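Local structure of putative dihydrodipicolinate synthase family protein (Coccidioides immitis, 3QFE) at residues 17-22 with 54-58; 29-34 with 65-69; 171-177 with 195-201. The protein is of unknown function but belongs to the dihydrodipicolinate synthase family, whose members are built on a TIM-barrel fold. One frame throughout, in Å; residues are numbered along the deposited sequence.

Contact 1 of 3, residues 17-22 with 54-58; sequences PAVTFF and TNAEA
Thr20 and Ala56 illustrate how a single hydroxyl can join two loops. The Thr20 side chain begins at CB, which lies 3.4 Å from Ala56 O, and its OG1 branch stands anti to the carbonyl carbon (chi1 -60°). This rotation brings OG1 to the backbone of 54-58, where it donates a hydrogen bond of 2.8 Å to Ala56 O. The bond arrives from the flank of the carbonyl, at a C=O...OG1 angle of 117°, and slightly tilted out of its plane. OG1 also rests 3.4 Å from the methyl CB of Ala56, and that methyl in turn abuts Ala18 O at 3.2 Å.

The backbone of Thr20 is held separately. Its N donates to a water at 2.8 Å, and the water passes hydrogen bonds on to Asn55 O and Glu57 OE1, so that one molecule ties three residues together. Glu57 OE1 further meets the edge of the Phe22 ring, 3.1 Å from CE2, with the carboxylate plane turned 72° from the ring. A salt bridge to Lys266, which also bonds Thr20 O, and a bond from Arg289 N to OE2 fix the rotation of this carboxylate. Farther back, Pro17 and Asn55 lie side by side, CG of the proline 3.7 Å from Asn55 ND2.

The two loops follow strands 13-17 and 48-51, neighbours in the parallel sheet, and the contact thus belongs to the C-terminal rim of a TIM barrel, the end at which such barrels carry their active sites.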
loop_
_atom_site.group_PDB
_atom_site.type_symbol
_atom_site.label_atom_id
_atom_site.label_comp_id
_atom_site.label_asym_id
_atom_site.label_seq_id
_atom_site.Cartn_x
_atom_site.Cartn_y
_atom_site.Cartn_z
ATOM N N PRO A 17 2.793 0.597 0.793
ATOM C CA PRO A 17 1.999 0.460 2.008
ATOM C C PRO A 17 2.945 0.297 3.217
ATOM O O PRO A 17 3.442 -0.819 3.496
ATOM C CB PRO A 17 1.171 -0.802 1.742
ATOM C CG PRO A 17 2.079 -1.653 0.872
ATOM C CD PRO A 17 2.974 -0.696 0.104
ATOM N N ALA A 18 3.176 1.416 3.909
ATOM C CA ALA A 18 4.234 1.532 4.908
ATOM C C ALA A 18 3.990 0.663 6.142
ATOM O O ALA A 18 2.858 0.528 6.603
ATOM C CB ALA A 18 4.403 2.985 5.315
ATOM N N VAL A 19 5.057 0.067 6.667
ATOM C CA VAL A 19 4.971 -0.690 7.917
ATOM C C VAL A 19 4.858 0.273 9.109
ATOM O O VAL A 19 5.072 1.477 8.948
ATOM C CB VAL A 19 6.167 -1.664 8.094
ATOM C CG1 VAL A 19 6.073 -2.795 7.071
ATOM C CG2 VAL A 19 7.501 -0.950 7.985
ATOM N N THR A 20 4.552 -0.263 10.299
ATOM C CA THR A 20 4.383 0.537 11.512
ATOM C C THR A 20 5.394 0.203 12.604
ATOM O O THR A 20 5.620 -0.971 12.925
ATOM C CB THR A 20 2.959 0.353 12.056
ATOM O OG1 THR A 20 2.037 0.787 11.061
ATOM C CG2 THR A 20 2.723 1.158 13.365
ATOM N N PHE A 21 5.963 1.252 13.197
ATOM C CA PHE A 21 6.943 1.164 14.271
ATOM C C PHE A 21 6.255 1.181 15.644
ATOM O O PHE A 21 5.390 2.019 15.882
ATOM C CB PHE A 21 7.905 2.374 14.184
ATOM C CG PHE A 21 8.919 2.277 13.061
ATOM C CD1 PHE A 21 10.208 1.801 13.306
ATOM C CD2 PHE A 21 8.587 2.630 11.768
ATOM C CE1 PHE A 21 11.166 1.707 12.261
ATOM C CE2 PHE A 21 9.525 2.514 10.730
ATOM C CZ PHE A 21 10.826 2.060 10.988
ATOM N N PHE A 22 6.666 0.281 16.549
ATOM C CA PHE A 22 6.137 0.237 17.913
ATOM C C PHE A 22 7.270 0.273 18.916
ATOM O O PHE A 22 8.241 -0.509 18.805
ATOM C CB PHE A 22 5.328 -1.050 18.184
ATOM C CG PHE A 22 4.122 -1.213 17.312
ATOM C CD1 PHE A 22 2.990 -0.395 17.493
ATOM C CD2 PHE A 22 4.090 -2.196 16.327
ATOM C CE1 PHE A 22 1.870 -0.541 16.706
ATOM C CE2 PHE A 22 2.962 -2.355 15.530
ATOM C CZ PHE A 22 1.857 -1.510 15.711
ATOM N N THR A 54 -2.795 -3.133 4.955
ATOM C CA THR A 54 -2.738 -4.362 5.765
ATOM C C THR A 54 -1.333 -4.581 6.361
ATOM O O THR A 54 -1.203 -5.101 7.488
ATOM C CB THR A 54 -3.228 -5.572 4.918
ATOM O OG1 THR A 54 -4.645 -5.434 4.690
ATOM C CG2 THR A 54 -2.923 -6.936 5.592
ATOM N N ASN A 55 -0.304 -4.172 5.600
ATOM C CA ASN A 55 1.092 -4.204 6.039
ATOM C C ASN A 55 1.402 -3.333 7.272
ATOM O O ASN A 55 2.394 -3.552 7.953
ATOM C CB ASN A 55 2.024 -3.825 4.876
ATOM C CG ASN A 55 2.084 -4.904 3.814
ATOM O OD1 ASN A 55 2.777 -5.912 3.975
ATOM N ND2 ASN A 55 1.327 -4.721 2.731
ATOM N N ALA A 56 0.552 -2.350 7.547
ATOM C CA ALA A 56 0.770 -1.422 8.660
ATOM C C ALA A 56 0.122 -1.939 9.933
ATOM O O ALA A 56 0.137 -1.235 10.961
ATOM C CB ALA A 56 0.202 -0.060 8.327
ATOM N N GLU A 57 -0.460 -3.151 9.866
ATOM C CA GLU A 57 -1.182 -3.723 10.995
ATOM C C GLU A 57 -2.306 -2.764 11.464
ATOM O O GLU A 57 -2.546 -2.580 12.675
ATOM C CB GLU A 57 -0.204 -4.003 12.147
ATOM C CG GLU A 57 0.895 -5.029 11.844
ATOM C CD GLU A 57 2.003 -5.017 12.898
ATOM O OE1 GLU A 57 2.801 -4.055 12.888
ATOM O OE2 GLU A 57 2.095 -5.956 13.731
ATOM N N ALA A 58 -2.982 -2.141 10.497
ATOM C CA ALA A 58 -4.024 -1.169 10.799
ATOM C C ALA A 58 -5.095 -1.758 11.713
ATOM O O ALA A 58 -5.643 -1.060 12.570
ATOM C CB ALA A 58 -4.656 -0.635 9.526
HETATM O O HOH W 1 3.341 -2.813 10.415
#

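Contact 2 of 3, residues 29-34 with 65-69; sequences LDLASQ and ERAQL
Leu29 reaches across to 65-69 with one methyl, CD1, and the contact is tightest around it. Leu29 CD1 lies 3.7 Å from Glu65 O and 3.8 Å from Leu69 CG, and rests against Glu65 CB as well, while Gln68 OE1 approaches from a further direction. Leu29 CG stands anti to the carbonyl carbon (chi1 -62°); with the chain extended beyond CG, this sends CD1 onto the turn of helix between Glu65 and Leu69. On the buried side, Gln34 crosses Leu69 at about a right angle, its CG 3.8 Å from Leu69 CD2. The amide of Gln34 is turned to other work, bonding Phe21 N and Val19 O.

Helices 31-42 and 63-77, the first two of the barrel's outer layer, are brought together here, and the first of them has just begun. Asp30 is its N-cap: Ser33 N donates to OD1 in a nearly straight bond of 3.0 Å, and Ser33 OG donates to OD2, both from above the carboxylate plane.

Toward solvent the packing thins. Partly exposed Leu31 comes no nearer than 4.0 Å to Leu69, CD2 to CD2, and Leu31 CD1 is 4.2 Å from Gln68 CB. Beside Glu65 a water takes over, accepting from Leu29 N and donating to Glu65 OE2 at 2.8 Å; the other carboxylate oxygen, OE1, forms a salt bridge with Arg289 and accepts from Thr62 N.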
loop_
_atom_site.group_PDB
_atom_site.type_symbol
_atom_site.label_atom_id
_atom_site.label_comp_id
_atom_site.label_asym_id
_atom_site.label_seq_id
_atom_site.Cartn_x
_atom_site.Cartn_y
_atom_site.Cartn_z
ATOM N N LEU A 29 2.931 3.627 19.548
ATOM C CA LEU A 29 3.562 4.009 18.304
ATOM C C LEU A 29 4.894 4.705 18.586
ATOM O O LEU A 29 5.027 5.424 19.571
ATOM C CB LEU A 29 2.646 4.974 17.568
ATOM C CG LEU A 29 1.266 4.474 17.136
ATOM C CD1 LEU A 29 0.532 5.607 16.418
ATOM C CD2 LEU A 29 1.382 3.251 16.247
ATOM N N ASP A 30 5.883 4.491 17.735
ATOM C CA ASP A 30 7.104 5.306 17.791
ATOM C C ASP A 30 7.051 6.314 16.633
ATOM O O ASP A 30 7.549 6.033 15.532
ATOM C CB ASP A 30 8.339 4.418 17.685
ATOM C CG ASP A 30 9.647 5.209 17.714
ATOM O OD1 ASP A 30 9.662 6.459 17.625
ATOM O OD2 ASP A 30 10.692 4.557 17.812
ATOM N N LEU A 31 6.428 7.461 16.885
ATOM C CA LEU A 31 6.161 8.470 15.851
ATOM C C LEU A 31 7.441 9.155 15.330
ATOM O O LEU A 31 7.554 9.447 14.139
ATOM C CB LEU A 31 5.108 9.490 16.327
ATOM C CG LEU A 31 3.710 8.873 16.640
ATOM C CD1 LEU A 31 2.701 9.839 17.274
ATOM C CD2 LEU A 31 3.082 8.149 15.436
ATOM N N ALA A 32 8.418 9.375 16.207
ATOM C CA ALA A 32 9.681 9.958 15.761
ATOM C C ALA A 32 10.338 9.049 14.711
ATOM O O ALA A 32 10.738 9.522 13.635
ATOM C CB ALA A 32 10.633 10.248 16.953
ATOM N N SER A 33 10.442 7.754 14.992
ATOM C CA SER A 33 10.975 6.860 13.980
ATOM C C SER A 33 10.072 6.783 12.748
ATOM O O SER A 33 10.553 6.823 11.616
ATOM C CB SER A 33 11.244 5.485 14.561
ATOM O OG SER A 33 12.080 5.636 15.697
ATOM N N GLN A 34 8.763 6.689 12.977
ATOM C CA GLN A 34 7.790 6.611 11.905
ATOM C C GLN A 34 7.912 7.780 10.928
ATOM O O GLN A 34 7.803 7.593 9.715
ATOM C CB GLN A 34 6.361 6.592 12.483
ATOM C CG GLN A 34 5.332 6.135 11.479
ATOM C CD GLN A 34 5.420 4.650 11.207
ATOM O OE1 GLN A 34 5.173 3.825 12.086
ATOM N NE2 GLN A 34 5.785 4.303 10.007
ATOM N N GLU A 65 -4.722 6.005 17.216
ATOM C CA GLU A 65 -3.432 5.679 16.620
ATOM C C GLU A 65 -3.498 5.799 15.105
ATOM O O GLU A 65 -2.579 6.340 14.475
ATOM C CB GLU A 65 -2.950 4.297 17.063
ATOM C CG GLU A 65 -2.503 4.304 18.537
ATOM C CD GLU A 65 -2.264 2.909 19.117
ATOM O OE1 GLU A 65 -2.744 1.921 18.540
ATOM O OE2 GLU A 65 -1.595 2.806 20.165
ATOM N N ARG A 66 -4.601 5.323 14.528
ATOM C CA ARG A 66 -4.830 5.459 13.102
ATOM C C ARG A 66 -4.664 6.888 12.636
ATOM O O ARG A 66 -3.988 7.133 11.645
ATOM C CB ARG A 66 -6.229 4.976 12.717
ATOM C CG ARG A 66 -6.352 3.469 12.594
ATOM C CD ARG A 66 -7.830 3.122 12.482
ATOM N NE ARG A 66 -8.057 1.728 12.158
ATOM C CZ ARG A 66 -8.051 1.234 10.921
ATOM N NH1 ARG A 66 -7.816 2.037 9.885
ATOM N NH2 ARG A 66 -8.289 -0.069 10.733
ATOM N N ALA A 67 -5.309 7.818 13.335
ATOM C CA ALA A 67 -5.275 9.254 12.991
ATOM C C ALA A 67 -3.882 9.859 13.159
ATOM O O ALA A 67 -3.490 10.734 12.397
ATOM C CB ALA A 67 -6.317 10.058 13.854
ATOM N N GLN A 68 -3.163 9.434 14.194
ATOM C CA GLN A 68 -1.812 9.946 14.438
ATOM C C GLN A 68 -0.887 9.512 13.310
ATOM O O GLN A 68 -0.021 10.270 12.890
ATOM C CB GLN A 68 -1.257 9.483 15.794
ATOM C CG GLN A 68 -1.925 10.208 16.915
ATOM C CD GLN A 68 -1.713 9.573 18.286
ATOM O OE1 GLN A 68 -1.283 8.413 18.411
ATOM N NE2 GLN A 68 -2.018 10.344 19.330
ATOM N N LEU A 69 -1.076 8.303 12.808
ATOM C CA LEU A 69 -0.191 7.832 11.757
ATOM C C LEU A 69 -0.432 8.610 10.486
ATOM O O LEU A 69 0.523 8.999 9.828
ATOM C CB LEU A 69 -0.342 6.349 11.531
ATOM C CG LEU A 69 0.259 5.452 12.608
ATOM C CD1 LEU A 69 -0.098 4.023 12.230
ATOM C CD2 LEU A 69 1.793 5.631 12.658
HETATM O O HOH W 2 0.371 4.658 20.694
#

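Contact 3 of 3, residues 171-177 with 195-201; sequences VVGVKLT and AFSVFGG
Phe196 lays one face of its ring over Gly173, whose CA stands 3.6 Å from the ring centroid and 16° off the normal, a CH-pi contact. It thereby joins the two strands of a beta-alpha-beta unit of the TIM barrel, which are connected through helix 181-190 and lie nearly parallel. Val171 CG1 lies at the edge of the Phe196 ring and in its plane, 3.9 Å from CE1, whereas Val174 CG1 comes in obliquely, 3.7 Å from CE2. With CG anti to the backbone N (chi1 -169°), the Phe196 ring reaches across to the neighbouring strand, and it also packs on Ile161 and Ala165 of helix 158-167. The second ring, Phe199, has Val174 O near its plane at the edge and meets Trp15 edge-to-face.

Side chains alternate along both strands. Val174, Leu176 and Val198 share the face turned to the outer helices, where Leu176 CD1 touches Val198 CG1 at 3.6 Å; Lys175, Ser197 and Phe199 occupy the inner face, with Lys175 and Phe199 both resting on Ile218.

Between them runs the usual parallel ladder, in which alternate residues of each strand give and take. Ser197 N donates to Val172 O at 3.0 Å from above the carbonyl plane, and Val174 N to Ser197 O at 3.2 Å. Phe199 N then reaches Val174 O at 2.9 Å, and Leu176 N donates to Phe199 O at 2.8 Å, with an N-H...O angle of 164°.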
loop_
_atom_site.group_PDB
_atom_site.type_symbol
_atom_site.label_atom_id
_atom_site.label_comp_id
_atom_site.label_asym_id
_atom_site.label_seq_id
_atom_site.Cartn_x
_atom_site.Cartn_y
_atom_site.Cartn_z
ATOM N N VAL A 171 -15.946 7.425 -6.505
ATOM C CA VAL A 171 -15.100 6.232 -6.500
ATOM C C VAL A 171 -14.102 6.423 -7.613
ATOM O O VAL A 171 -14.486 6.614 -8.774
ATOM C CB VAL A 171 -15.894 4.920 -6.687
ATOM C CG1 VAL A 171 -14.983 3.774 -7.123
ATOM C CG2 VAL A 171 -16.680 4.576 -5.396
ATOM N N VAL A 172 -12.824 6.383 -7.255
ATOM C CA VAL A 172 -11.765 6.731 -8.196
ATOM C C VAL A 172 -10.709 5.636 -8.466
ATOM O O VAL A 172 -9.689 5.910 -9.095
ATOM C CB VAL A 172 -11.039 8.034 -7.753
ATOM C CG1 VAL A 172 -12.000 9.227 -7.813
ATOM C CG2 VAL A 172 -10.431 7.877 -6.363
ATOM N N GLY A 173 -10.944 4.420 -7.995
ATOM C CA GLY A 173 -10.037 3.329 -8.282
ATOM C C GLY A 173 -10.341 2.072 -7.500
ATOM O O GLY A 173 -11.328 2.023 -6.773
ATOM N N VAL A 174 -9.485 1.063 -7.656
ATOM C CA VAL A 174 -9.599 -0.226 -6.974
ATOM C C VAL A 174 -8.157 -0.712 -6.769
ATOM O O VAL A 174 -7.334 -0.507 -7.643
ATOM C CB VAL A 174 -10.463 -1.271 -7.803
ATOM C CG1 VAL A 174 -9.890 -1.527 -9.213
ATOM C CG2 VAL A 174 -10.585 -2.597 -7.071
ATOM N N LYS A 175 -7.835 -1.267 -5.598
ATOM C CA LYS A 175 -6.641 -2.071 -5.426
ATOM C C LYS A 175 -7.062 -3.525 -5.521
ATOM O O LYS A 175 -7.849 -3.997 -4.708
ATOM C CB LYS A 175 -5.962 -1.817 -4.079
ATOM C CG LYS A 175 -4.791 -2.802 -3.743
ATOM C CD LYS A 175 -4.031 -2.408 -2.475
ATOM C CE LYS A 175 -3.121 -3.534 -1.870
ATOM N NZ LYS A 175 -2.326 -3.061 -0.612
ATOM N N LEU A 176 -6.535 -4.228 -6.518
ATOM C CA LEU A 176 -6.720 -5.682 -6.632
ATOM C C LEU A 176 -5.507 -6.384 -6.015
ATOM O O LEU A 176 -4.373 -6.083 -6.365
ATOM C CB LEU A 176 -6.881 -6.082 -8.092
ATOM C CG LEU A 176 -7.932 -5.344 -8.920
ATOM C CD1 LEU A 176 -7.605 -5.454 -10.393
ATOM C CD2 LEU A 176 -9.305 -5.919 -8.647
ATOM N N THR A 177 -5.722 -7.302 -5.082
ATOM C CA THR A 177 -4.583 -7.885 -4.363
ATOM C C THR A 177 -3.908 -8.943 -5.216
ATOM O O THR A 177 -2.677 -8.905 -5.394
ATOM C CB THR A 177 -4.984 -8.493 -3.018
ATOM O OG1 THR A 177 -6.008 -9.478 -3.238
ATOM C CG2 THR A 177 -5.456 -7.376 -2.034
ATOM N N ALA A 195 -10.782 8.839 -15.038
ATOM C CA ALA A 195 -11.743 8.829 -13.945
ATOM C C ALA A 195 -11.514 7.706 -12.920
ATOM O O ALA A 195 -12.254 7.606 -11.943
ATOM C CB ALA A 195 -13.164 8.737 -14.502
ATOM N N PHE A 196 -10.515 6.856 -13.143
ATOM C CA PHE A 196 -10.426 5.614 -12.385
ATOM C C PHE A 196 -9.065 4.942 -12.578
ATOM O O PHE A 196 -8.611 4.791 -13.697
ATOM C CB PHE A 196 -11.582 4.689 -12.804
ATOM C CG PHE A 196 -11.777 3.484 -11.922
ATOM C CD1 PHE A 196 -12.662 3.525 -10.857
ATOM C CD2 PHE A 196 -11.116 2.286 -12.196
ATOM C CE1 PHE A 196 -12.875 2.396 -10.052
ATOM C CE2 PHE A 196 -11.318 1.152 -11.400
ATOM C CZ PHE A 196 -12.199 1.212 -10.326
ATOM N N SER A 197 -8.429 4.551 -11.474
ATOM C CA SER A 197 -7.075 3.984 -11.481
ATOM C C SER A 197 -7.116 2.553 -10.951
ATOM O O SER A 197 -7.569 2.319 -9.828
ATOM C CB SER A 197 -6.128 4.808 -10.577
ATOM O OG SER A 197 -5.900 6.100 -11.088
ATOM N N VAL A 198 -6.635 1.604 -11.736
ATOM C CA VAL A 198 -6.516 0.234 -11.266
ATOM C C VAL A 198 -5.117 -0.006 -10.684
ATOM O O VAL A 198 -4.106 0.318 -11.314
ATOM C CB VAL A 198 -6.775 -0.781 -12.397
ATOM C CG1 VAL A 198 -6.803 -2.198 -11.827
ATOM C CG2 VAL A 198 -8.095 -0.478 -13.137
ATOM N N PHE A 199 -5.045 -0.589 -9.502
ATOM C CA PHE A 199 -3.746 -0.907 -8.930
ATOM C C PHE A 199 -3.660 -2.391 -8.710
ATOM O O PHE A 199 -4.591 -2.994 -8.195
ATOM C CB PHE A 199 -3.530 -0.206 -7.592
ATOM C CG PHE A 199 -3.447 1.286 -7.683
ATOM C CD1 PHE A 199 -2.243 1.917 -8.002
ATOM C CD2 PHE A 199 -4.556 2.069 -7.417
ATOM C CE1 PHE A 199 -2.161 3.335 -8.081
ATOM C CE2 PHE A 199 -4.481 3.468 -7.481
ATOM C CZ PHE A 199 -3.279 4.099 -7.815
ATOM N N GLY A 200 -2.545 -2.980 -9.119
ATOM C CA GLY A 200 -2.224 -4.354 -8.755
ATOM C C GLY A 200 -1.568 -4.266 -7.399
ATOM O O GLY A 200 -1.083 -3.212 -7.031
ATOM N N GLY A 201 -1.569 -5.361 -6.650
ATOM C CA GLY A 201 -0.945 -5.394 -5.331
ATOM C C GLY A 201 0.367 -6.146 -5.367
ATOM O O GLY A 201 1.064 -6.232 -4.371
#

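Overall arrangement
Read from the N terminus, the chain leaves strand 13-17 through 17-22, passes 29-34 into helix 31-42, and after strand 48-51 returns to close contact 1 at 54-58 before contact 2 closes at 65-69. The two therefore cross rather than nest. The Gln34 side chain probably hydrogen-bonds to the 17-22 loop and so links them. Together they join the first two beta-alpha units of the barrel, contact 1 at the loops and contact 2 at the helices. Contact 3 follows in series on the opposite side of the chain's centre, its centre about 20 Å from that of contact 1 and about 26 Å from that of contact 2; it closes the short crossover through helix 181-190, joining the sixth and seventh barrel strands.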